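Local coordinates for protein cryptochrome DASH (PDB 2J4D) that repairs cyclobutane pyrimidine dimers in single-stranded DNA, using FAD and a folate light antenna, and may also act as a photoreceptor, at residues Ser449-Ala454 / Arg479-Arg484; Asn379-Ser384 / Phe466-Leu471; Gln360-Ser365 / Thr490-Lys495; Gln307-Glu312 / Asn317-Val322. All blocks are in the same frame, centred on the assembly; numbering follows the deposited sequence.

Contact 1 of 4, residues Ser449-Ala454 / Arg479-Arg484; sequences SIPKQA and RHWPGR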
# COMPACT_ATOMS: atom_id res chain seq x y z
N SER A 449 -22.02 12.55 -8.52
CA SER A 449 -22.64 13.85 -8.31
C SER A 449 -22.17 14.39 -6.97
O SER A 449 -22.45 13.80 -5.93
CB SER A 449 -24.16 13.71 -8.29
OG SER A 449 -24.78 14.91 -7.84
N ILE A 450 -21.44 15.50 -6.99
CA ILE A 450 -20.93 16.08 -5.75
C ILE A 450 -22.03 16.37 -4.74
O ILE A 450 -21.89 16.05 -3.55
CB ILE A 450 -20.10 17.36 -6.03
CG1 ILE A 450 -18.66 16.98 -6.35
CG2 ILE A 450 -20.12 18.28 -4.81
CD1 ILE A 450 -18.50 15.98 -7.47
N PRO A 451 -23.15 16.97 -5.18
CA PRO A 451 -24.22 17.26 -4.22
C PRO A 451 -24.80 16.00 -3.58
O PRO A 451 -25.00 15.95 -2.37
CB PRO A 451 -25.25 18.00 -5.07
CG PRO A 451 -25.06 17.40 -6.43
CD PRO A 451 -23.55 17.36 -6.54
N LYS A 452 -25.07 14.98 -4.39
CA LYS A 452 -25.62 13.74 -3.86
C LYS A 452 -24.64 13.03 -2.96
O LYS A 452 -25.01 12.50 -1.91
CB LYS A 452 -26.03 12.80 -5.00
CG LYS A 452 -27.24 13.27 -5.78
CD LYS A 452 -27.65 12.26 -6.83
CE LYS A 452 -28.77 12.81 -7.70
NZ LYS A 452 -29.02 11.96 -8.90
N GLN A 453 -23.37 13.01 -3.36
CA GLN A 453 -22.36 12.35 -2.54
C GLN A 453 -22.28 13.06 -1.20
O GLN A 453 -22.22 12.42 -0.14
CB GLN A 453 -21.00 12.38 -3.25
CG GLN A 453 -20.98 11.54 -4.53
CD GLN A 453 -21.16 10.06 -4.25
OE1 GLN A 453 -20.37 9.46 -3.52
NE2 GLN A 453 -22.18 9.46 -4.85
N ALA A 454 -22.30 14.39 -1.23
CA ALA A 454 -22.23 15.16 0.01
C ALA A 454 -23.42 14.83 0.90
O ALA A 454 -23.27 14.65 2.11
CB ALA A 454 -22.21 16.66 -0.31
N ARG A 479 -22.82 24.37 4.79
CA ARG A 479 -21.55 23.67 4.84
C ARG A 479 -21.17 23.17 3.45
O ARG A 479 -20.00 23.21 3.08
CB ARG A 479 -21.64 22.49 5.81
CG ARG A 479 -22.24 22.88 7.15
CD ARG A 479 -21.23 23.00 8.27
NE ARG A 479 -21.15 21.76 9.03
CZ ARG A 479 -20.80 21.69 10.31
NH1 ARG A 479 -20.49 22.79 10.98
NH2 ARG A 479 -20.76 20.51 10.92
N HIS A 480 -22.14 22.71 2.67
CA HIS A 480 -21.82 22.21 1.34
C HIS A 480 -22.03 23.19 0.20
O HIS A 480 -21.52 22.98 -0.90
CB HIS A 480 -22.56 20.90 1.07
CG HIS A 480 -21.93 19.72 1.74
ND1 HIS A 480 -20.64 19.31 1.44
CD2 HIS A 480 -22.37 18.90 2.72
CE1 HIS A 480 -20.32 18.29 2.22
NE2 HIS A 480 -21.35 18.02 3.00
N TRP A 481 -22.76 24.27 0.46
CA TRP A 481 -22.98 25.30 -0.55
C TRP A 481 -22.91 26.62 0.21
O TRP A 481 -23.91 27.31 0.40
CB TRP A 481 -24.33 25.11 -1.24
CG TRP A 481 -24.42 23.75 -1.87
CD1 TRP A 481 -25.02 22.64 -1.34
CD2 TRP A 481 -23.76 23.32 -3.07
NE1 TRP A 481 -24.77 21.54 -2.14
CE2 TRP A 481 -24.00 21.93 -3.21
CE3 TRP A 481 -22.99 23.97 -4.05
CZ2 TRP A 481 -23.49 21.18 -4.28
CZ3 TRP A 481 -22.48 23.22 -5.11
CH2 TRP A 481 -22.74 21.84 -5.22
N PRO A 482 -21.70 26.96 0.68
CA PRO A 482 -21.38 28.16 1.45
C PRO A 482 -21.38 29.46 0.66
O PRO A 482 -21.48 30.54 1.24
CB PRO A 482 -20.01 27.84 2.01
CG PRO A 482 -19.37 27.14 0.85
CD PRO A 482 -20.47 26.21 0.37
N GLY A 483 -21.26 29.36 -0.66
CA GLY A 483 -21.21 30.56 -1.48
C GLY A 483 -19.77 31.01 -1.61
O GLY A 483 -18.90 30.57 -0.87
N ARG A 484 -19.53 31.93 -2.55
CA ARG A 484 -18.18 32.42 -2.83
C ARG A 484 -17.49 33.33 -1.80
O ARG A 484 -16.27 33.50 -1.86
CB ARG A 484 -18.20 33.10 -4.19
CG ARG A 484 -19.00 32.31 -5.22
CD ARG A 484 -19.31 33.15 -6.45
NE ARG A 484 -18.41 32.87 -7.55
CZ ARG A 484 -18.53 31.84 -8.38
NH1 ARG A 484 -19.54 30.98 -8.23
NH2 ARG A 484 -17.65 31.65 -9.35
O HOH W 1 -25.54 18.49 -1.22
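A water bridges Pro-451 and Trp-481. It donates to Pro-451 O at 2.8 Å and accepts from Trp-481 NE1 at 3.3 Å, in the indole plane. The same indole edge meets the proline: Pro-451 CB lies 3.7 Å from Trp-481 CZ2, near the ring plane. Ile-450 CG2 makes a looser apolar contact with Trp-481 CH2. One turn further along helix 450-457, Ala-454 presses its methyl onto a face of the imidazole. Ala-454 CB stands 3.5 Å from the centroid of the His-480 ring and only 7° off the ring normal, a CH-pi contact nearly over the centre. His-480 holds CG anti to its carbonyl carbon (chi1 -78°), which brings the ring over the methyl. Its NE2 is hydrogen-bonded to Asp-458 O, just past the end of the helix, which satisfies NE2 and probably limits the ring's rotation. A serine replacing His-480 would probably leave a gap over Ala-454 CB and Asp-458 O without this imidazole partner. No direct hydrogen bond joins the segments. The loop leading into helix 483-486 is therefore held to the first two turns of helix 450-457 by ring packing and one shared water, an apolar join with a polar margin.

Contact 2 of 4, residues Asn379-Ser384 / Phe466-Leu471; sequences NMKELS and FWLQQL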
# COMPACT_ATOMS: atom_id res chain seq x y z
N ASN A 379 -11.19 16.59 0.94
CA ASN A 379 -10.50 15.35 0.63
C ASN A 379 -9.07 15.60 0.16
O ASN A 379 -8.14 14.92 0.61
CB ASN A 379 -11.29 14.56 -0.42
CG ASN A 379 -12.31 13.62 0.20
OD1 ASN A 379 -11.96 12.59 0.78
ND2 ASN A 379 -13.59 13.98 0.10
N MET A 380 -8.87 16.59 -0.71
CA MET A 380 -7.53 16.87 -1.20
C MET A 380 -6.64 17.40 -0.09
O MET A 380 -5.43 17.17 -0.08
CB MET A 380 -7.58 17.86 -2.37
CG MET A 380 -8.38 17.35 -3.57
SD MET A 380 -7.89 15.69 -4.11
CE MET A 380 -6.18 16.03 -4.66
N LYS A 381 -7.23 18.12 0.86
CA LYS A 381 -6.45 18.64 1.98
C LYS A 381 -6.10 17.47 2.90
O LYS A 381 -4.99 17.40 3.44
CB LYS A 381 -7.25 19.71 2.74
CG LYS A 381 -6.41 20.50 3.74
CD LYS A 381 -7.20 21.65 4.37
CE LYS A 381 -7.66 22.68 3.33
NZ LYS A 381 -6.55 23.42 2.66
N GLU A 382 -7.04 16.54 3.09
CA GLU A 382 -6.77 15.38 3.94
C GLU A 382 -5.55 14.64 3.37
O GLU A 382 -4.63 14.26 4.09
CB GLU A 382 -7.97 14.42 3.97
CG GLU A 382 -7.71 13.20 4.87
CD GLU A 382 -8.86 12.21 4.92
OE1 GLU A 382 -9.97 12.54 4.46
OE2 GLU A 382 -8.65 11.08 5.42
N LEU A 383 -5.56 14.46 2.06
CA LEU A 383 -4.48 13.77 1.36
C LEU A 383 -3.11 14.42 1.53
O LEU A 383 -2.15 13.75 1.91
CB LEU A 383 -4.81 13.68 -0.13
CG LEU A 383 -3.71 13.08 -1.01
CD1 LEU A 383 -3.46 11.61 -0.60
CD2 LEU A 383 -4.14 13.17 -2.46
N SER A 384 -3.00 15.71 1.24
CA SER A 384 -1.69 16.37 1.36
C SER A 384 -1.22 16.53 2.81
O SER A 384 -0.03 16.65 3.07
CB SER A 384 -1.72 17.74 0.66
OG SER A 384 -2.72 18.56 1.20
N PHE A 466 -14.51 19.59 9.44
CA PHE A 466 -13.31 19.22 10.18
C PHE A 466 -12.07 19.69 9.42
O PHE A 466 -11.14 20.23 10.02
CB PHE A 466 -13.26 17.70 10.37
CG PHE A 466 -11.97 17.21 10.98
CD1 PHE A 466 -10.91 16.82 10.17
CD2 PHE A 466 -11.80 17.20 12.36
CE1 PHE A 466 -9.69 16.43 10.73
CE2 PHE A 466 -10.58 16.81 12.93
CZ PHE A 466 -9.52 16.42 12.11
N TRP A 467 -12.07 19.50 8.11
CA TRP A 467 -10.92 19.88 7.29
C TRP A 467 -10.88 21.34 6.85
O TRP A 467 -9.81 21.90 6.63
CB TRP A 467 -10.83 18.97 6.06
CG TRP A 467 -10.32 17.61 6.41
CD1 TRP A 467 -11.03 16.45 6.47
CD2 TRP A 467 -9.00 17.29 6.87
NE1 TRP A 467 -10.24 15.43 6.95
CE2 TRP A 467 -8.99 15.92 7.20
CE3 TRP A 467 -7.83 18.04 7.03
CZ2 TRP A 467 -7.85 15.28 7.69
CZ3 TRP A 467 -6.69 17.40 7.52
CH2 TRP A 467 -6.71 16.03 7.85
N LEU A 468 -12.06 21.94 6.71
CA LEU A 468 -12.15 23.33 6.28
C LEU A 468 -12.83 24.08 7.43
O LEU A 468 -14.01 24.43 7.34
CB LEU A 468 -12.97 23.42 4.99
CG LEU A 468 -12.48 22.47 3.88
CD1 LEU A 468 -13.43 22.48 2.70
CD2 LEU A 468 -11.08 22.86 3.45
N GLN A 469 -12.07 24.31 8.50
CA GLN A 469 -12.58 24.97 9.70
C GLN A 469 -13.43 26.23 9.50
O GLN A 469 -14.24 26.55 10.37
CB GLN A 469 -11.42 25.28 10.66
CG GLN A 469 -10.13 25.72 9.99
CD GLN A 469 -9.39 24.56 9.35
OE1 GLN A 469 -9.08 24.59 8.15
NE2 GLN A 469 -9.11 23.53 10.14
N GLN A 470 -13.25 26.94 8.39
CA GLN A 470 -14.05 28.14 8.17
C GLN A 470 -15.52 27.81 7.88
O GLN A 470 -16.33 28.72 7.69
CB GLN A 470 -13.49 28.98 7.01
CG GLN A 470 -13.62 28.36 5.63
CD GLN A 470 -12.37 27.60 5.21
OE1 GLN A 470 -11.86 26.76 5.95
NE2 GLN A 470 -11.87 27.90 4.02
N LEU A 471 -15.86 26.52 7.86
CA LEU A 471 -17.24 26.10 7.61
C LEU A 471 -17.91 25.59 8.88
O LEU A 471 -19.12 25.37 8.91
CB LEU A 471 -17.28 24.99 6.56
CG LEU A 471 -16.59 25.19 5.21
CD1 LEU A 471 -16.77 23.93 4.36
CD2 LEU A 471 -17.16 26.41 4.50
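Glu-382 turns CG anti to its backbone N (chi1 -179°) and stays extended beyond it, which carries the chain across the indole of Trp-467. The first torsion of Trp-467 sets its CG beside the backbone N, and the ring faces helix 374-386. Glu-382 CA sits 3.8 Å from the centroid of the six-membered ring, 7° off the normal, as a CH-pi contact. Glu-382 CB lies over the same face, toward the rim, and Glu-382 CG comes within 3.5 Å of Trp-467 CZ2. The carboxylate is nearly parallel to the ring, with planes 8° apart. Its OE1 is hydrogen-bonded to Tyr-463 OH, so Tyr-463, on the same helix as Trp-467, satisfies the buried acid. Phe-466 CE1 lies over the rim of the opposite indole face. Lys-381 runs beside the contact and bends at its last two torsions. Its CD passes 3.5 Å from Trp-467 O, and its CE meets Leu-468 CD2 at 3.4 Å, a tight pair. The contact joins the C-terminal half of helix 374-386 to the C-terminal end of helix 462-467, within the FAD-binding region. Trp-467 also touches Ala-378, Thr-385 and Thr-386 of helix 374-386, while Leu-383 packs against helix 409-419.

Contact 3 of 4, residues Gln360-Ser365 / Thr490-Lys495; sequences QKLFES and TVVPLK
Val-491 and Leu-362 carry most of this contact, and Ser-365 completes it. All three lie at the protein surface and are partly exposed. Leu-362 reaches out from the first turn of helix 360-367 and meets the valine with one branch. Its CD2 lies 3.3 Å from Val-491 CG2, closer than usual for two methyl groups, so the packing is tight here. The same CD2 is 3.9 Å from Val-492 CG1, so a single leucine methyl meets both valines. With CG1 at chi1 68°, Val-491 places its other methyl, CG2, opposite the backbone N, and this methyl enters the angle between Leu-362 and Ser-365. From the helix side, Ser-365 OG approaches to 3.7 Å from Val-491 CG2 and 3.8 Å from Val-491 CG1. The hydroxyl does not bond to the valine. Ser-365 OG turns back and donates to Leu-362 O at 2.6 Å, tilted 19° from the carbonyl plane. That short bond fixes the rotation of the serine and leaves its oxygen lying against the valine methyls. A glycine in place of Ser-365 would probably open a gap beside the Val-491 methyls and leave Leu-362 O without its hydroxyl donor. No hydrogen bond crosses between the segments. The contact lies away from the annotated sites and joins helix 360-367 to the loop after helix 483-486. Met-405, in the loop after helix 391-404, touches both Leu-362 and Ser-365. Val-492 also leans on Phe-400 of helix 391-404, and Val-491 shares backbone hydrogen bonds with Thr-371.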
# COMPACT_ATOMS: atom_id res chain seq x y z
N GLN A 360 -2.43 23.35 -16.22
CA GLN A 360 -1.71 23.41 -14.95
C GLN A 360 -2.49 24.16 -13.87
O GLN A 360 -2.48 23.75 -12.70
CB GLN A 360 -0.34 24.06 -15.17
CG GLN A 360 0.65 23.84 -14.03
CD GLN A 360 0.84 22.36 -13.68
OE1 GLN A 360 0.84 21.50 -14.55
NE2 GLN A 360 1.03 22.08 -12.39
N LYS A 361 -3.16 25.24 -14.25
CA LYS A 361 -3.93 26.02 -13.28
C LYS A 361 -5.08 25.21 -12.72
O LYS A 361 -5.31 25.19 -11.51
CB LYS A 361 -4.48 27.30 -13.93
CG LYS A 361 -3.93 28.58 -13.33
CD LYS A 361 -4.84 29.77 -13.64
CE LYS A 361 -6.24 29.55 -13.07
NZ LYS A 361 -6.64 30.64 -12.13
N LEU A 362 -5.82 24.54 -13.60
CA LEU A 362 -6.93 23.71 -13.15
C LEU A 362 -6.40 22.63 -12.23
O LEU A 362 -6.94 22.41 -11.15
CB LEU A 362 -7.65 23.06 -14.33
CG LEU A 362 -8.82 23.84 -14.92
CD1 LEU A 362 -9.56 22.96 -15.91
CD2 LEU A 362 -9.76 24.27 -13.80
N PHE A 363 -5.35 21.95 -12.67
CA PHE A 363 -4.77 20.90 -11.85
C PHE A 363 -4.36 21.41 -10.47
O PHE A 363 -4.70 20.80 -9.45
CB PHE A 363 -3.55 20.28 -12.54
CG PHE A 363 -2.81 19.30 -11.67
CD1 PHE A 363 -3.41 18.10 -11.30
CD2 PHE A 363 -1.56 19.61 -11.15
CE1 PHE A 363 -2.78 17.22 -10.41
CE2 PHE A 363 -0.91 18.74 -10.27
CZ PHE A 363 -1.52 17.55 -9.90
N GLU A 364 -3.64 22.52 -10.43
CA GLU A 364 -3.20 23.04 -9.14
C GLU A 364 -4.33 23.37 -8.18
O GLU A 364 -4.16 23.23 -6.97
CB GLU A 364 -2.30 24.26 -9.35
CG GLU A 364 -1.03 23.91 -10.11
CD GLU A 364 -0.03 25.04 -10.17
OE1 GLU A 364 -0.44 26.21 -10.03
OE2 GLU A 364 1.17 24.75 -10.37
N SER A 365 -5.48 23.79 -8.70
CA SER A 365 -6.62 24.12 -7.83
C SER A 365 -7.15 22.86 -7.15
O SER A 365 -7.60 22.90 -6.00
CB SER A 365 -7.74 24.81 -8.63
OG SER A 365 -8.34 23.93 -9.57
N THR A 490 -15.59 29.01 -7.26
CA THR A 490 -15.51 27.66 -7.78
C THR A 490 -14.70 27.76 -9.07
O THR A 490 -14.91 28.68 -9.86
CB THR A 490 -16.90 27.10 -8.08
OG1 THR A 490 -17.62 28.04 -8.87
CG2 THR A 490 -17.65 26.83 -6.79
N VAL A 491 -13.78 26.82 -9.26
CA VAL A 491 -12.92 26.83 -10.44
C VAL A 491 -13.61 26.37 -11.73
O VAL A 491 -13.22 26.77 -12.83
CB VAL A 491 -11.65 25.98 -10.20
CG1 VAL A 491 -12.02 24.51 -10.10
CG2 VAL A 491 -10.65 26.21 -11.32
N VAL A 492 -14.64 25.54 -11.59
CA VAL A 492 -15.40 25.05 -12.74
C VAL A 492 -16.82 24.76 -12.29
O VAL A 492 -17.07 24.54 -11.10
CB VAL A 492 -14.89 23.69 -13.28
CG1 VAL A 492 -13.66 23.88 -14.13
CG2 VAL A 492 -14.62 22.75 -12.11
N PRO A 493 -17.76 24.76 -13.22
CA PRO A 493 -19.16 24.46 -12.94
C PRO A 493 -19.20 22.94 -12.82
O PRO A 493 -18.28 22.27 -13.30
CB PRO A 493 -19.87 24.98 -14.20
CG PRO A 493 -18.83 24.76 -15.27
CD PRO A 493 -17.61 25.32 -14.58
N LEU A 494 -20.21 22.39 -12.16
CA LEU A 494 -20.27 20.95 -12.07
C LEU A 494 -20.88 20.53 -13.39
O LEU A 494 -21.79 21.19 -13.89
CB LEU A 494 -21.14 20.52 -10.89
CG LEU A 494 -20.50 20.81 -9.54
CD1 LEU A 494 -21.52 20.58 -8.44
CD2 LEU A 494 -19.25 19.95 -9.34
N LYS A 495 -20.33 19.47 -13.97
CA LYS A 495 -20.80 18.95 -15.23
C LYS A 495 -22.27 18.54 -15.21
O LYS A 495 -22.93 18.62 -16.23
CB LYS A 495 -19.93 17.78 -15.65
CG LYS A 495 -20.19 17.30 -17.04
CD LYS A 495 -19.58 15.95 -17.23
CE LYS A 495 -20.44 15.15 -18.17
NZ LYS A 495 -19.66 14.49 -19.24

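Contact 4 of 4, residues Gln307-Glu312 / Asn317-Val322; sequences QRYEKE and NSTYWV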
# COMPACT_ATOMS: atom_id res chain seq x y z
N GLN A 307 -10.68 -15.32 10.49
CA GLN A 307 -11.22 -16.65 10.80
C GLN A 307 -11.37 -16.82 12.30
O GLN A 307 -12.37 -17.34 12.78
CB GLN A 307 -10.29 -17.75 10.29
CG GLN A 307 -10.26 -17.96 8.78
CD GLN A 307 -9.29 -19.07 8.41
OE1 GLN A 307 -8.09 -18.99 8.71
NE2 GLN A 307 -9.80 -20.12 7.77
N ARG A 308 -10.35 -16.39 13.04
CA ARG A 308 -10.40 -16.51 14.49
C ARG A 308 -11.52 -15.64 15.05
O ARG A 308 -12.24 -16.05 15.98
CB ARG A 308 -9.06 -16.14 15.12
CG ARG A 308 -9.01 -16.52 16.60
CD ARG A 308 -7.61 -16.53 17.19
NE ARG A 308 -7.18 -15.21 17.64
CZ ARG A 308 -6.43 -14.39 16.92
NH1 ARG A 308 -6.03 -14.76 15.72
NH2 ARG A 308 -6.09 -13.20 17.41
N TYR A 309 -11.68 -14.45 14.49
CA TYR A 309 -12.73 -13.54 14.93
C TYR A 309 -14.10 -14.17 14.71
O TYR A 309 -14.96 -14.14 15.61
CB TYR A 309 -12.65 -12.22 14.16
CG TYR A 309 -13.62 -11.15 14.63
CD1 TYR A 309 -13.24 -10.19 15.56
CD2 TYR A 309 -14.92 -11.08 14.11
CE1 TYR A 309 -14.11 -9.18 15.96
CE2 TYR A 309 -15.80 -10.08 14.50
CZ TYR A 309 -15.39 -9.13 15.42
OH TYR A 309 -16.25 -8.11 15.79
N GLU A 310 -14.30 -14.75 13.53
CA GLU A 310 -15.58 -15.37 13.20
C GLU A 310 -15.90 -16.52 14.15
O GLU A 310 -17.06 -16.74 14.50
CB GLU A 310 -15.60 -15.86 11.75
CG GLU A 310 -15.48 -14.75 10.72
CD GLU A 310 -15.94 -15.16 9.35
OE1 GLU A 310 -15.72 -16.34 8.97
OE2 GLU A 310 -16.52 -14.32 8.63
N LYS A 311 -14.87 -17.25 14.57
CA LYS A 311 -15.06 -18.38 15.47
C LYS A 311 -15.33 -17.95 16.91
O LYS A 311 -16.22 -18.48 17.57
CB LYS A 311 -13.83 -19.29 15.45
CG LYS A 311 -13.89 -20.48 16.41
CD LYS A 311 -12.60 -21.30 16.37
CE LYS A 311 -12.69 -22.57 17.21
NZ LYS A 311 -12.87 -22.29 18.66
N GLU A 312 -14.55 -16.99 17.39
CA GLU A 312 -14.68 -16.53 18.76
C GLU A 312 -15.75 -15.48 19.03
O GLU A 312 -16.34 -15.46 20.11
CB GLU A 312 -13.33 -16.01 19.25
CG GLU A 312 -12.24 -17.08 19.32
CD GLU A 312 -10.89 -16.50 19.71
OE1 GLU A 312 -10.85 -15.30 20.04
OE2 GLU A 312 -9.88 -17.23 19.69
N ASN A 317 -21.93 -10.40 7.57
CA ASN A 317 -21.59 -9.74 6.31
C ASN A 317 -20.41 -8.79 6.37
O ASN A 317 -19.73 -8.56 5.36
CB ASN A 317 -22.81 -9.02 5.76
CG ASN A 317 -23.45 -9.77 4.62
OD1 ASN A 317 -22.95 -9.76 3.49
ND2 ASN A 317 -24.56 -10.45 4.91
N SER A 318 -20.15 -8.24 7.55
CA SER A 318 -19.04 -7.32 7.72
C SER A 318 -17.73 -8.08 7.83
O SER A 318 -16.71 -7.67 7.27
CB SER A 318 -19.24 -6.45 8.96
OG SER A 318 -20.21 -5.45 8.71
N THR A 319 -17.74 -9.19 8.56
CA THR A 319 -16.51 -9.96 8.70
C THR A 319 -16.09 -10.48 7.33
O THR A 319 -14.91 -10.55 7.03
CB THR A 319 -16.65 -11.14 9.71
OG1 THR A 319 -17.62 -12.08 9.24
CG2 THR A 319 -17.07 -10.61 11.07
N TYR A 320 -17.07 -10.82 6.50
CA TYR A 320 -16.78 -11.30 5.17
C TYR A 320 -16.34 -10.16 4.24
O TYR A 320 -15.44 -10.34 3.41
CB TYR A 320 -18.00 -11.98 4.55
CG TYR A 320 -17.87 -12.15 3.04
CD1 TYR A 320 -16.99 -13.09 2.49
CD2 TYR A 320 -18.56 -11.31 2.17
CE1 TYR A 320 -16.80 -13.17 1.11
CE2 TYR A 320 -18.37 -11.38 0.80
CZ TYR A 320 -17.49 -12.31 0.27
OH TYR A 320 -17.29 -12.37 -1.09
N TRP A 321 -16.97 -9.00 4.39
CA TRP A 321 -16.65 -7.89 3.51
C TRP A 321 -15.20 -7.44 3.53
O TRP A 321 -14.70 -6.95 2.53
CB TRP A 321 -17.58 -6.69 3.78
CG TRP A 321 -17.92 -5.98 2.51
CD1 TRP A 321 -17.44 -4.78 2.08
CD2 TRP A 321 -18.79 -6.46 1.47
NE1 TRP A 321 -17.94 -4.49 0.84
CE2 TRP A 321 -18.77 -5.50 0.44
CE3 TRP A 321 -19.57 -7.62 1.31
CZ2 TRP A 321 -19.51 -5.65 -0.74
CZ3 TRP A 321 -20.30 -7.77 0.14
CH2 TRP A 321 -20.27 -6.79 -0.87
N VAL A 322 -14.52 -7.59 4.66
CA VAL A 322 -13.12 -7.18 4.68
C VAL A 322 -12.38 -8.07 3.68
O VAL A 322 -11.44 -7.62 3.02
CB VAL A 322 -12.51 -7.31 6.09
CG1 VAL A 322 -12.54 -8.76 6.56
CG2 VAL A 322 -11.07 -6.80 6.07
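Thr-319 faces helix 299-312 with both branches of its side chain, and each branch finds a different partner. Thr-319 OG1 stands between the backbone N and the carbonyl carbon (chi1 63°), and from there it donates to Glu-310 OE2 at 2.6 Å. The acceptor uses its anti lone pair, the one turned away from the other carboxylate oxygen. Glu-310 reaches this point with CG anti to its carbonyl carbon and an extended chain beyond. Its aliphatic part follows the threonine too: Glu-310 CG lies 3.9 Å from Thr-319 CB. The methyl branch meets the tyrosine instead. Thr-319 CG2 sits 3.7 Å from Tyr-309 CE2 and is almost as close to CD2, meeting the ring obliquely. Tyr-309 has CG anti to its backbone N (chi1 -175°), and its side chain crosses that of the threonine at about a right angle. The phenol OH is held by Asp-267 OD1, so the ring is fixed at its far end. The arrangement is a helical hairpin. The two short segments run nearly antiparallel, at 172°, with axes 10.6 Å apart, and a four-residue loop joins them. The hairpin is made by the end of helix 299-312 and the start of helix 317-339. Tyr-309 also packs edge-to-face on Trp-264 of helix 252-265, and Ser-318 OG bonds to Lys-273 N of helix 272-275.

In the fold
Contacts 1, 2 and 3 lie on the same side of the chain's centre, within the FAD-binding domain region. Contact 4 stands apart, its centre about 36 Å from that of contact 1. Contact 2 is buried, contacts 1 and 4 are partly buried, and contact 3 is at the surface. No helix is shared, but contacts 1 and 3 meet around helix 483-486 and the loop after it. Pro-482 of contact 1 packs on Leu-471 of contact 2. Both nest within the loop closed by contact 3. Contact 2 rests on an indole face, contact 1 on an imidazole face, an indole edge and a shared water, contact 3 on methyl groups. Contact 4 alone has a direct hydrogen bond between its segments.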